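Long-range contact in glycerol dehydrogenase (Schizosaccharomyces pombe, PDB 1TA9), which catalyses the NAD-dependent oxidation of glycerol to dihydroxyacetone and probably relies on zinc as its catalytic cofactor, serving the assimilation of glycerol: residues M362-L367 with T428-R433. Residues are numbered along the deposited sequence; the frame is centred on the assembly and turned at random.
Sequences MAKCHL and TGWTER
Trp430 lays its indole against the last turn of helix 352-364, where Ala363 CB sits over one face near the rim, 3.7 Å from Trp430 NE1. The ring reaches that far because CG stands anti to the backbone N (chi1 -176°). Its benzo end passes on to Lys364, whose extended chain crosses it at about a right angle, CG being 4.0 Å from Trp430 CH2; Trp424 of helix 407-428 meets both Ala363 and the indole. At the ring edge a water lying in plane accepts a hydrogen bond from Trp430 NE1 and donates one to Ala363 O, an oxygen that also receives the His366 N bond of the Schellman motif ending the helix.

Glu432 comes next, its backbone N over the other indole face. Its extended side chain carries OE1 to His366 ND1, a hydrogen bond of 2.9 Å and 162°. OE1 accepts on its anti lone pair, close to the imidazole plane, while the carboxylate itself is turned 38° from the ring. A second water links Glu432 OE2 to Lys364 O. Arg433 O comes within 3.4 Å of His366 CE1, and Arg433 NH1 donates to both Trp430 O and Glu432 O.

With an alanine at His366, Glu432 OE1 is likely to lose its ND1 donor and the carboxylate to turn more freely. The contact ties the end of helix 352-364 to the loop after helix 407-428, away from the metal site. A water lies 2.6 Å from His366 NE2, and the carboxylate at ND1 would be expected to raise the imidazole's tendency to carry a charge.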
# COMPACT_ATOMS: atom_id res chain seq x y z
N MET B 362 -9.22 -7.32 -25.05
CA MET B 362 -10.01 -7.72 -26.21
C MET B 362 -9.15 -8.51 -27.19
O MET B 362 -9.58 -9.52 -27.74
CB MET B 362 -10.60 -6.49 -26.91
CG MET B 362 -11.71 -5.80 -26.12
SD MET B 362 -12.34 -4.34 -26.98
CE MET B 362 -13.68 -3.82 -25.86
N ALA B 363 -7.92 -8.04 -27.39
CA ALA B 363 -7.00 -8.72 -28.30
C ALA B 363 -6.71 -10.14 -27.82
O ALA B 363 -6.67 -11.07 -28.62
CB ALA B 363 -5.70 -7.94 -28.41
N LYS B 364 -6.52 -10.32 -26.51
CA LYS B 364 -6.24 -11.65 -25.97
C LYS B 364 -7.42 -12.59 -26.18
O LYS B 364 -7.25 -13.81 -26.29
CB LYS B 364 -5.90 -11.56 -24.48
CG LYS B 364 -4.68 -10.71 -24.19
CD LYS B 364 -4.38 -10.62 -22.69
CE LYS B 364 -3.18 -9.73 -22.44
NZ LYS B 364 -2.84 -9.65 -20.98
N CYS B 365 -8.63 -12.03 -26.22
CA CYS B 365 -9.85 -12.80 -26.41
C CYS B 365 -10.14 -13.04 -27.89
O CYS B 365 -11.13 -13.68 -28.23
CB CYS B 365 -11.04 -12.09 -25.77
SG CYS B 365 -11.00 -12.03 -23.96
N HIS B 366 -9.29 -12.50 -28.75
CA HIS B 366 -9.42 -12.63 -30.20
C HIS B 366 -10.56 -11.80 -30.79
O HIS B 366 -11.23 -12.21 -31.73
CB HIS B 366 -9.62 -14.10 -30.59
CG HIS B 366 -9.18 -14.41 -31.99
ND1 HIS B 366 -7.86 -14.50 -32.36
CD2 HIS B 366 -9.90 -14.65 -33.12
CE1 HIS B 366 -7.77 -14.78 -33.65
NE2 HIS B 366 -9.00 -14.88 -34.13
N LEU B 367 -10.77 -10.62 -30.22
CA LEU B 367 -11.79 -9.69 -30.70
C LEU B 367 -11.06 -8.67 -31.57
O LEU B 367 -9.93 -8.29 -31.28
CB LEU B 367 -12.48 -8.99 -29.53
CG LEU B 367 -13.51 -9.82 -28.77
CD1 LEU B 367 -13.80 -9.19 -27.41
CD2 LEU B 367 -14.79 -9.92 -29.60
N THR B 428 3.82 -3.56 -28.18
CA THR B 428 3.87 -4.86 -27.54
C THR B 428 4.32 -6.00 -28.44
O THR B 428 4.60 -7.10 -27.95
CB THR B 428 2.49 -5.25 -26.97
OG1 THR B 428 1.57 -5.40 -28.06
CG2 THR B 428 1.98 -4.17 -26.03
N GLY B 429 4.39 -5.76 -29.74
CA GLY B 429 4.79 -6.81 -30.65
C GLY B 429 3.72 -7.89 -30.77
O GLY B 429 4.02 -9.03 -31.15
N TRP B 430 2.48 -7.53 -30.46
CA TRP B 430 1.35 -8.46 -30.54
C TRP B 430 1.10 -8.86 -32.00
O TRP B 430 0.82 -8.01 -32.84
CB TRP B 430 0.10 -7.80 -29.95
CG TRP B 430 -1.10 -8.69 -29.89
CD1 TRP B 430 -2.16 -8.70 -30.76
CD2 TRP B 430 -1.38 -9.68 -28.90
NE1 TRP B 430 -3.08 -9.64 -30.36
CE2 TRP B 430 -2.63 -10.26 -29.23
CE3 TRP B 430 -0.70 -10.15 -27.76
CZ2 TRP B 430 -3.21 -11.28 -28.46
CZ3 TRP B 430 -1.28 -11.16 -27.00
CH2 TRP B 430 -2.53 -11.71 -27.35
N THR B 431 1.20 -10.15 -32.29
CA THR B 431 1.03 -10.64 -33.65
C THR B 431 -0.33 -11.28 -33.96
O THR B 431 -0.68 -11.43 -35.13
CB THR B 431 2.12 -11.67 -34.00
OG1 THR B 431 2.07 -12.76 -33.07
CG2 THR B 431 3.50 -11.03 -33.93
N GLU B 432 -1.08 -11.64 -32.93
CA GLU B 432 -2.39 -12.26 -33.14
C GLU B 432 -3.35 -11.26 -33.80
O GLU B 432 -3.34 -10.08 -33.47
CB GLU B 432 -2.94 -12.76 -31.80
CG GLU B 432 -4.25 -13.54 -31.87
CD GLU B 432 -4.62 -14.19 -30.53
OE1 GLU B 432 -5.77 -14.68 -30.39
OE2 GLU B 432 -3.76 -14.22 -29.62
N ARG B 433 -4.18 -11.75 -34.72
CA ARG B 433 -5.13 -10.88 -35.42
C ARG B 433 -6.44 -11.61 -35.71
O ARG B 433 -6.44 -12.80 -36.01
CB ARG B 433 -4.54 -10.43 -36.76
CG ARG B 433 -3.28 -9.58 -36.67
CD ARG B 433 -3.60 -8.13 -36.35
NE ARG B 433 -2.41 -7.29 -36.47
CZ ARG B 433 -1.41 -7.28 -35.60
NH1 ARG B 433 -1.44 -8.06 -34.53
NH2 ARG B 433 -0.36 -6.49 -35.81
O HOH W 1 -5.75 -10.69 -31.25
O HOH W 2 -4.69 -14.63 -26.81
O HOH W 3 -8.82 -15.03 -36.68